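Local structure of peptidase, zinc-dependent (Methanocorpusculum labreanum, 3LMC) at residues 4-9 with 91-96; 37-42 with 57-62; 52-57 with 108-113. The protein binds a zinc ion and, at a second site, an iron ion, and is probably a metallopeptidase of family M54. All blocks are in the same frame, centred on the assembly; numbering follows the deposited sequence.

Interaction 1 (4-9 with 91-96)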
loop_
_atom_site.group_PDB
_atom_site.type_symbol
_atom_site.label_atom_id
_atom_site.label_comp_id
_atom_site.label_asym_id
_atom_site.label_seq_id
_atom_site.Cartn_x
_atom_site.Cartn_y
_atom_site.Cartn_z
ATOM N N HIS A 4 8.595 2.279 -3.479
ATOM C CA HIS A 4 8.464 3.584 -2.845
ATOM C C HIS A 4 7.217 3.638 -1.966
ATOM O O HIS A 4 6.102 3.428 -2.444
ATOM C CB HIS A 4 8.396 4.684 -3.911
ATOM C CG HIS A 4 9.503 4.621 -4.920
ATOM N ND1 HIS A 4 10.601 5.456 -4.877
ATOM C CD2 HIS A 4 9.675 3.836 -6.011
ATOM C CE1 HIS A 4 11.406 5.179 -5.887
ATOM N NE2 HIS A 4 10.866 4.201 -6.593
ATOM N N LEU A 5 7.414 3.898 -0.678
ATOM C CA LEU A 5 6.298 4.056 0.250
ATOM C C LEU A 5 5.939 5.537 0.244
ATOM O O LEU A 5 6.686 6.360 0.789
ATOM C CB LEU A 5 6.704 3.634 1.669
ATOM C CG LEU A 5 5.613 3.757 2.734
ATOM C CD1 LEU A 5 4.489 2.785 2.446
ATOM C CD2 LEU A 5 6.173 3.516 4.153
ATOM N N PHE A 6 4.825 5.883 -0.401
ATOM C CA PHE A 6 4.360 7.252 -0.380
ATOM C C PHE A 6 3.422 7.435 0.807
ATOM O O PHE A 6 2.220 7.126 0.727
ATOM C CB PHE A 6 3.639 7.662 -1.681
ATOM C CG PHE A 6 3.328 9.148 -1.744
ATOM C CD1 PHE A 6 3.566 9.882 -2.894
ATOM C CD2 PHE A 6 2.845 9.821 -0.616
ATOM C CE1 PHE A 6 3.304 11.253 -2.929
ATOM C CE2 PHE A 6 2.584 11.186 -0.641
ATOM C CZ PHE A 6 2.816 11.903 -1.795
ATOM N N TRP A 7 3.978 7.979 1.885
ATOM C CA TRP A 7 3.277 8.124 3.162
ATOM C C TRP A 7 2.599 9.506 3.269
ATOM O O TRP A 7 3.274 10.514 3.486
ATOM C CB TRP A 7 4.279 7.924 4.310
ATOM C CG TRP A 7 3.660 7.943 5.693
ATOM C CD1 TRP A 7 3.351 9.042 6.446
ATOM C CD2 TRP A 7 3.282 6.802 6.468
ATOM N NE1 TRP A 7 2.801 8.649 7.648
ATOM C CE2 TRP A 7 2.752 7.273 7.682
ATOM C CE3 TRP A 7 3.336 5.421 6.248
ATOM C CZ2 TRP A 7 2.278 6.413 8.678
ATOM C CZ3 TRP A 7 2.861 4.564 7.245
ATOM C CH2 TRP A 7 2.341 5.066 8.438
ATOM N N ASP A 8 1.278 9.550 3.095
ATOM C CA ASP A 8 0.523 10.798 3.218
ATOM C C ASP A 8 0.701 11.343 4.635
ATOM O O ASP A 8 0.334 10.686 5.608
ATOM C CB ASP A 8 -0.961 10.549 2.916
ATOM C CG ASP A 8 -1.774 11.829 2.840
ATOM O OD1 ASP A 8 -1.822 12.574 3.843
ATOM O OD2 ASP A 8 -2.400 12.083 1.783
ATOM N N SER A 9 1.266 12.540 4.754
ATOM C CA SER A 9 1.707 13.032 6.056
ATOM C C SER A 9 0.555 13.309 7.023
ATOM O O SER A 9 0.791 13.606 8.190
ATOM C CB SER A 9 2.594 14.272 5.892
ATOM O OG SER A 9 1.929 15.243 5.116
ATOM N N ILE A 91 4.822 1.913 -6.419
ATOM C CA ILE A 91 4.454 2.808 -5.328
ATOM C C ILE A 91 3.333 2.243 -4.468
ATOM O O ILE A 91 2.319 1.783 -4.989
ATOM C CB ILE A 91 4.013 4.168 -5.870
ATOM C CG1 ILE A 91 5.189 4.834 -6.593
ATOM C CG2 ILE A 91 3.425 5.045 -4.749
ATOM C CD1 ILE A 91 4.794 6.061 -7.410
ATOM N N LEU A 92 3.525 2.293 -3.152
ATOM C CA LEU A 92 2.450 2.043 -2.195
ATOM C C LEU A 92 2.087 3.370 -1.529
ATOM O O LEU A 92 2.903 3.962 -0.813
ATOM C CB LEU A 92 2.890 1.033 -1.127
ATOM C CG LEU A 92 1.920 0.833 0.058
ATOM C CD1 LEU A 92 0.545 0.400 -0.429
ATOM C CD2 LEU A 92 2.449 -0.157 1.122
ATOM N N LEU A 93 0.861 3.833 -1.764
ATOM C CA LEU A 93 0.344 5.048 -1.132
ATOM C C LEU A 93 -0.332 4.679 0.204
ATOM O O LEU A 93 -1.168 3.774 0.265
ATOM C CB LEU A 93 -0.676 5.715 -2.061
ATOM C CG LEU A 93 -1.029 7.209 -2.005
ATOM C CD1 LEU A 93 -2.532 7.428 -2.194
ATOM C CD2 LEU A 93 -0.527 7.892 -0.762
ATOM N N VAL A 94 0.047 5.371 1.270
ATOM C CA VAL A 94 -0.605 5.206 2.577
ATOM C C VAL A 94 -1.439 6.454 2.788
ATOM O O VAL A 94 -0.890 7.544 2.936
ATOM C CB VAL A 94 0.425 5.079 3.701
ATOM C CG1 VAL A 94 -0.259 5.062 5.066
ATOM C CG2 VAL A 94 1.255 3.821 3.504
ATOM N N THR A 95 -2.762 6.303 2.769
ATOM C CA THR A 95 -3.671 7.448 2.729
ATOM C C THR A 95 -4.647 7.440 3.906
ATOM O O THR A 95 -5.056 6.374 4.367
ATOM C CB THR A 95 -4.500 7.431 1.430
ATOM O OG1 THR A 95 -5.467 8.498 1.455
ATOM C CG2 THR A 95 -5.245 6.110 1.311
ATOM N N PRO A 96 -5.058 8.622 4.384
ATOM C CA PRO A 96 -6.020 8.606 5.502
ATOM C C PRO A 96 -7.464 8.346 5.066
ATOM O O PRO A 96 -8.321 8.129 5.933
ATOM C CB PRO A 96 -5.910 10.026 6.069
ATOM C CG PRO A 96 -5.553 10.862 4.836
ATOM C CD PRO A 96 -4.570 9.983 4.087
HETATM O O HOH W 1 -3.730 10.168 0.244
#

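Interaction 2 (37-42 with 57-62)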
loop_
_atom_site.group_PDB
_atom_site.type_symbol
_atom_site.label_atom_id
_atom_site.label_comp_id
_atom_site.label_asym_id
_atom_site.label_seq_id
_atom_site.Cartn_x
_atom_site.Cartn_y
_atom_site.Cartn_z
ATOM N N GLY A 37 4.455 15.114 2.516
ATOM C CA GLY A 37 3.468 15.654 1.591
ATOM C C GLY A 37 2.170 14.893 1.656
ATOM O O GLY A 37 2.152 13.763 2.127
ATOM N N ILE A 38 1.080 15.507 1.210
ATOM C CA ILE A 38 -0.186 14.789 1.116
ATOM C C ILE A 38 -0.462 14.363 -0.328
ATOM O O ILE A 38 0.090 14.938 -1.269
ATOM C CB ILE A 38 -1.372 15.633 1.633
ATOM C CG1 ILE A 38 -1.596 16.852 0.736
ATOM C CG2 ILE A 38 -1.160 16.020 3.100
ATOM C CD1 ILE A 38 -3.057 17.260 0.622
ATOM N N PHE A 39 -1.298 13.342 -0.505
ATOM C CA PHE A 39 -1.757 12.984 -1.844
ATOM C C PHE A 39 -3.265 13.192 -1.916
ATOM O O PHE A 39 -4.035 12.319 -1.528
ATOM C CB PHE A 39 -1.392 11.534 -2.198
ATOM C CG PHE A 39 -1.553 11.202 -3.668
ATOM C CD1 PHE A 39 -2.711 10.610 -4.144
ATOM C CD2 PHE A 39 -0.549 11.494 -4.568
ATOM C CE1 PHE A 39 -2.854 10.312 -5.507
ATOM C CE2 PHE A 39 -0.688 11.210 -5.914
ATOM C CZ PHE A 39 -1.841 10.621 -6.382
ATOM N N PRO A 40 -3.694 14.366 -2.401
ATOM C CA PRO A 40 -5.133 14.629 -2.376
ATOM C C PRO A 40 -5.839 13.559 -3.183
ATOM O O PRO A 40 -5.419 13.247 -4.297
ATOM C CB PRO A 40 -5.251 16.005 -3.038
ATOM C CG PRO A 40 -3.897 16.642 -2.805
ATOM C CD PRO A 40 -2.933 15.502 -2.951
ATOM N N LEU A 41 -6.881 12.977 -2.606
ATOM C CA LEU A 41 -7.560 11.852 -3.213
ATOM C C LEU A 41 -8.533 12.277 -4.327
ATOM O O LEU A 41 -8.840 13.450 -4.493
ATOM C CB LEU A 41 -8.257 11.038 -2.108
ATOM C CG LEU A 41 -7.257 10.431 -1.106
ATOM C CD1 LEU A 41 -7.952 9.713 0.057
ATOM C CD2 LEU A 41 -6.314 9.480 -1.845
ATOM N N GLU A 42 -9.001 11.314 -5.102
ATOM C CA GLU A 42 -9.938 11.605 -6.164
ATOM C C GLU A 42 -11.078 10.605 -6.063
ATOM O O GLU A 42 -10.975 9.617 -5.343
ATOM C CB GLU A 42 -9.238 11.495 -7.521
ATOM C CG GLU A 42 -9.916 12.281 -8.621
ATOM C CD GLU A 42 -9.306 12.012 -9.968
ATOM O OE1 GLU A 42 -8.070 11.851 -10.031
ATOM O OE2 GLU A 42 -10.057 11.955 -10.964
ATOM N N LEU A 57 -5.717 5.154 -7.741
ATOM C CA LEU A 57 -4.579 4.409 -8.259
ATOM C C LEU A 57 -4.149 4.917 -9.648
ATOM O O LEU A 57 -2.952 5.030 -9.938
ATOM C CB LEU A 57 -4.873 2.906 -8.259
ATOM C CG LEU A 57 -4.997 2.239 -6.884
ATOM C CD1 LEU A 57 -5.458 0.800 -7.026
ATOM C CD2 LEU A 57 -3.670 2.285 -6.119
ATOM N N LEU A 58 -5.126 5.244 -10.489
ATOM C CA LEU A 58 -4.853 5.810 -11.814
ATOM C C LEU A 58 -4.163 7.167 -11.672
ATOM O O LEU A 58 -3.207 7.481 -12.388
ATOM C CB LEU A 58 -6.161 5.977 -12.610
ATOM C CG LEU A 58 -6.938 4.686 -12.892
ATOM C CD1 LEU A 58 -8.215 4.953 -13.686
ATOM C CD2 LEU A 58 -6.051 3.705 -13.642
ATOM N N LYS A 59 -4.670 7.976 -10.745
ATOM C CA LYS A 59 -4.066 9.262 -10.434
ATOM C C LYS A 59 -2.624 9.096 -9.926
ATOM O O LYS A 59 -1.755 9.931 -10.211
ATOM C CB LYS A 59 -4.909 9.990 -9.387
ATOM C CG LYS A 59 -4.490 11.402 -9.147
ATOM C CD LYS A 59 -5.293 12.023 -7.997
ATOM C CE LYS A 59 -4.972 13.509 -7.836
ATOM N NZ LYS A 59 -5.838 14.133 -6.802
ATOM N N LEU A 60 -2.379 8.019 -9.181
ATOM C CA LEU A 60 -1.048 7.738 -8.645
ATOM C C LEU A 60 -0.060 7.402 -9.773
ATOM O O LEU A 60 1.092 7.846 -9.769
ATOM C CB LEU A 60 -1.109 6.570 -7.662
ATOM C CG LEU A 60 -0.323 6.708 -6.363
ATOM C CD1 LEU A 60 -0.081 5.326 -5.762
ATOM C CD2 LEU A 60 0.988 7.433 -6.606
ATOM N N ASP A 61 -0.506 6.604 -10.735
ATOM C CA ASP A 61 0.326 6.343 -11.904
ATOM C C ASP A 61 0.652 7.666 -12.616
ATOM O O ASP A 61 1.803 7.948 -12.938
ATOM C CB ASP A 61 -0.363 5.379 -12.857
ATOM C CG ASP A 61 0.322 5.325 -14.213
ATOM O OD1 ASP A 61 1.465 4.822 -14.305
ATOM O OD2 ASP A 61 -0.280 5.809 -15.185
HETATM N N MSE A 62 -0.361 8.483 -12.860
HETATM C CA MSE A 62 -0.120 9.763 -13.526
HETATM C C MSE A 62 0.883 10.631 -12.774
HETATM O O MSE A 62 1.742 11.272 -13.381
HETATM C CB MSE A 62 -1.423 10.528 -13.693
HETATM C CG MSE A 62 -2.435 9.824 -14.571
HETATM SE SE MSE A 62 -3.847 11.076 -14.991
HETATM C CE MSE A 62 -2.731 12.702 -15.069
#

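Interaction 3 (52-57 with 108-113)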
loop_
_atom_site.group_PDB
_atom_site.type_symbol
_atom_site.label_atom_id
_atom_site.label_comp_id
_atom_site.label_asym_id
_atom_site.label_seq_id
_atom_site.Cartn_x
_atom_site.Cartn_y
_atom_site.Cartn_z
ATOM N N ASP A 52 -13.200 6.248 -4.181
ATOM C CA ASP A 52 -12.995 5.193 -5.178
ATOM C C ASP A 52 -11.507 4.915 -5.361
ATOM O O ASP A 52 -10.804 5.698 -5.994
ATOM C CB ASP A 52 -13.590 5.655 -6.517
ATOM C CG ASP A 52 -13.613 4.551 -7.586
ATOM O OD1 ASP A 52 -12.977 3.479 -7.415
ATOM O OD2 ASP A 52 -14.291 4.769 -8.616
ATOM N N ALA A 53 -11.016 3.807 -4.830
ATOM C CA ALA A 53 -9.574 3.561 -4.856
ATOM C C ALA A 53 -9.033 3.327 -6.263
ATOM O O ALA A 53 -7.838 3.532 -6.524
ATOM C CB ALA A 53 -9.212 2.410 -3.948
ATOM N N VAL A 54 -9.897 2.893 -7.177
ATOM C CA VAL A 54 -9.456 2.674 -8.557
ATOM C C VAL A 54 -9.020 3.999 -9.170
ATOM O O VAL A 54 -7.965 4.084 -9.782
ATOM C CB VAL A 54 -10.546 2.024 -9.431
ATOM C CG1 VAL A 54 -10.057 1.900 -10.866
ATOM C CG2 VAL A 54 -10.937 0.645 -8.874
ATOM N N LYS A 55 -9.816 5.046 -8.964
ATOM C CA LYS A 55 -9.457 6.381 -9.435
ATOM C C LYS A 55 -8.188 6.922 -8.804
ATOM O O LYS A 55 -7.366 7.539 -9.488
ATOM C CB LYS A 55 -10.608 7.358 -9.223
ATOM C CG LYS A 55 -11.684 7.212 -10.280
ATOM C CD LYS A 55 -12.779 8.237 -10.117
ATOM C CE LYS A 55 -13.838 8.034 -11.186
ATOM N NZ LYS A 55 -14.927 9.019 -11.039
ATOM N N VAL A 56 -8.020 6.691 -7.504
ATOM C CA VAL A 56 -6.807 7.148 -6.828
ATOM C C VAL A 56 -5.588 6.441 -7.435
ATOM O O VAL A 56 -4.552 7.056 -7.652
ATOM C CB VAL A 56 -6.865 6.913 -5.297
ATOM C CG1 VAL A 56 -5.587 7.417 -4.625
ATOM C CG2 VAL A 56 -8.113 7.607 -4.672
ATOM N N LEU A 57 -5.717 5.154 -7.741
ATOM C CA LEU A 57 -4.579 4.409 -8.259
ATOM C C LEU A 57 -4.149 4.917 -9.648
ATOM O O LEU A 57 -2.952 5.030 -9.938
ATOM C CB LEU A 57 -4.873 2.906 -8.259
ATOM C CG LEU A 57 -4.997 2.239 -6.884
ATOM C CD1 LEU A 57 -5.458 0.800 -7.026
ATOM C CD2 LEU A 57 -3.670 2.285 -6.119
ATOM N N PHE A 108 -9.427 -2.286 2.937
ATOM C CA PHE A 108 -8.268 -1.761 3.664
ATOM C C PHE A 108 -7.202 -1.293 2.650
ATOM O O PHE A 108 -6.350 -0.466 2.956
ATOM C CB PHE A 108 -7.635 -2.831 4.571
ATOM C CG PHE A 108 -8.553 -3.389 5.639
ATOM C CD1 PHE A 108 -9.063 -2.579 6.634
ATOM C CD2 PHE A 108 -8.853 -4.750 5.666
ATOM C CE1 PHE A 108 -9.888 -3.102 7.637
ATOM C CE2 PHE A 108 -9.676 -5.280 6.650
ATOM C CZ PHE A 108 -10.190 -4.453 7.642
ATOM N N GLY A 109 -7.243 -1.842 1.448
ATOM C CA GLY A 109 -6.265 -1.482 0.431
ATOM C C GLY A 109 -6.617 -2.067 -0.920
ATOM O O GLY A 109 -7.595 -2.797 -1.040
ATOM N N LEU A 110 -5.812 -1.769 -1.939
ATOM C CA LEU A 110 -6.091 -2.240 -3.282
ATOM C C LEU A 110 -4.833 -2.102 -4.121
ATOM O O LEU A 110 -3.992 -1.251 -3.839
ATOM C CB LEU A 110 -7.210 -1.409 -3.902
ATOM C CG LEU A 110 -7.857 -1.953 -5.167
ATOM C CD1 LEU A 110 -8.560 -3.261 -4.848
ATOM C CD2 LEU A 110 -8.842 -0.953 -5.712
ATOM N N ALA A 111 -4.704 -2.928 -5.154
ATOM C CA ALA A 111 -3.514 -2.883 -6.005
ATOM C C ALA A 111 -3.937 -2.857 -7.458
ATOM O O ALA A 111 -4.990 -3.394 -7.802
ATOM C CB ALA A 111 -2.630 -4.090 -5.734
ATOM N N TYR A 112 -3.130 -2.205 -8.298
ATOM C CA TYR A 112 -3.338 -2.183 -9.741
ATOM C C TYR A 112 -2.059 -2.724 -10.365
ATOM O O TYR A 112 -1.185 -1.957 -10.776
ATOM C CB TYR A 112 -3.588 -0.759 -10.228
ATOM C CG TYR A 112 -4.252 -0.657 -11.594
ATOM C CD1 TYR A 112 -5.352 0.175 -11.790
ATOM C CD2 TYR A 112 -3.790 -1.395 -12.677
ATOM C CE1 TYR A 112 -5.969 0.281 -13.027
ATOM C CE2 TYR A 112 -4.404 -1.302 -13.926
ATOM C CZ TYR A 112 -5.492 -0.456 -14.093
ATOM O OH TYR A 112 -6.114 -0.351 -15.318
ATOM N N PRO A 113 -1.937 -4.054 -10.420
ATOM C CA PRO A 113 -0.670 -4.699 -10.773
ATOM C C PRO A 113 -0.120 -4.206 -12.102
ATOM O O PRO A 113 1.096 -4.030 -12.249
ATOM C CB PRO A 113 -1.050 -6.180 -10.870
ATOM C CG PRO A 113 -2.224 -6.322 -9.944
ATOM C CD PRO A 113 -2.997 -5.032 -10.135
#

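Interaction 1 (4-9 with 91-96)
Residues 4-7 and 91-94 run parallel as neighbouring strands, their axes 4.7 Å apart and 20° askew, with H4 abreast of I91 and W7 abreast of V94. L92 is gripped at both backbone ends, its N donating to H4 O and its O accepting from F6 N. The ladder then repeats two residues on: V94 N donates to F6 O (2.8 Å) and D8 N to V94 O. Side chains alternate between the two faces. On the face of L5, W7, L92 and V94, the valine is the meeting point. V94 holds CG1 anti to its own N (chi1 174°), which sets that methyl over one face of the W7 six-membered ring, toward the rim and 4.0 Å from the ring centroid, a CH-pi contact. Its other methyl, CG2, is left to meet L5 CD1 at 3.6 Å, and L5 CD1 also reaches L92 CD2 (3.8 Å). Helix 16-27 packs on L5 and W7. On the other face, F6 and L93 lie side by side and point the same way, L93 CD2 being 3.9 Å from F6 CD2, while I91 CG2 packs against F6 CB. Helix 53-66 covers this side. At the far end of the ladder the D8 side chain crosses that of P96 at about a right angle, CG lying 3.6 Å from CD of the proline. D8 OD2 accepts a hydrogen bond from a water that in turn accepts one from T95 OG1 (2.7 Å), and D8 OD2 is also held by F39 N and by a salt bridge to R10, which would probably keep it ionised. These are adjacent inner strands of a five-stranded mixed sheet with helices on both faces, consistent with the zincin-type fold of clan MA peptidases.

Interaction 2 (37-42 with 57-62)
K59 NZ donates to P40 O at 2.7 Å, tying the helix to the loop that passes it. The ammonium nitrogen sits 45° out of the carbonyl plane, with a C=O...N angle of 135°. It gets there because the lysine chain is extended throughout, from CG anti to the backbone N onward, and so spans the distance between helix and loop. The aliphatic part of K59 is flanked on its way. E42 crosses it obliquely, resting OE1 3.4 Å from CD, while OE1 and NZ stay 4.5 Å apart, beyond a salt bridge, so the opposite charges probably attract only at longer range. The F39 ring slides past the chain in the opposite direction, with CE1 3.9 Å from K59 CD. F39 CZ rests against the helix backbone, 3.7 Å from L60 CA, and CE2 meets L60 CD2 at 4.2 Å. The long arm of K59 thus lies between an apolar ring and a carboxylate, with its charged end answered by a backbone carbonyl. Further inward, F39 and L60 both touch L93 of strand 90-94, so this contact runs from the exposed E42 to the buried F39 and L60. It is a loop-on-helix contact, remote from the metal sites, in which the connection between strands 31-34 and 44-45 closes over the flank of helix 53-66.

Interaction 3 (52-57 with 108-113)
L110 keeps CG anti to its backbone N (chi1 -166°), which lifts CD2 off the strand into the first turn of helix 53-66. There CD2 meets A53 CB at 3.8 Å, V54 CG2 at 4.1 Å and L57 CD1 at 4.0 Å. L57 answers from one turn on: its CG stands anti to the carbonyl carbon (chi1 -68°), and its extended end points CD1 at the strand backbone, 4.0 Å from Y112 CB and equally close to Y112 N. One leucine methyl from each side therefore does most of the touching, and the side-chain contacts are all apolar. L57 CB approaches the Y112 ring obliquely. Residues 53-57 cross residues 109-112 at 48°, the segment axes 8.9 Å apart. The helix start is fixed by D52 at the N-cap, where OD1 accepts from V54 N (3.1 Å) from above the carboxylate plane. A111, between L110 and Y112, points the other way and touches E150 and H153 of the zinc-binding helix 136-154. Strand 106-112 is the antiparallel edge strand of the main sheet, packed on one face by helix 53-66 and on the other by the HExxH helix, an arrangement consistent with the active-site edge strand of zincins.

The contacts lie close together: interaction 2 is centred about 10 Å from each of the others, and interactions 1 and 3 are about 12 Å apart. Helix 53-66 joins interactions 2 and 3, which share L57, and it lies across one face of the five-stranded sheet, from the inner strands of interaction 1 to the edge strand of interaction 3. V56 bridges all three, touching L93, F39 and L41. Along the chain, interaction 2 nests within the loop closed by interaction 1, whereas interaction 3 crosses both. Segments distant in sequence are thereby interlaced into one layered body, with the zinc-binding helix on the far face of the edge strand.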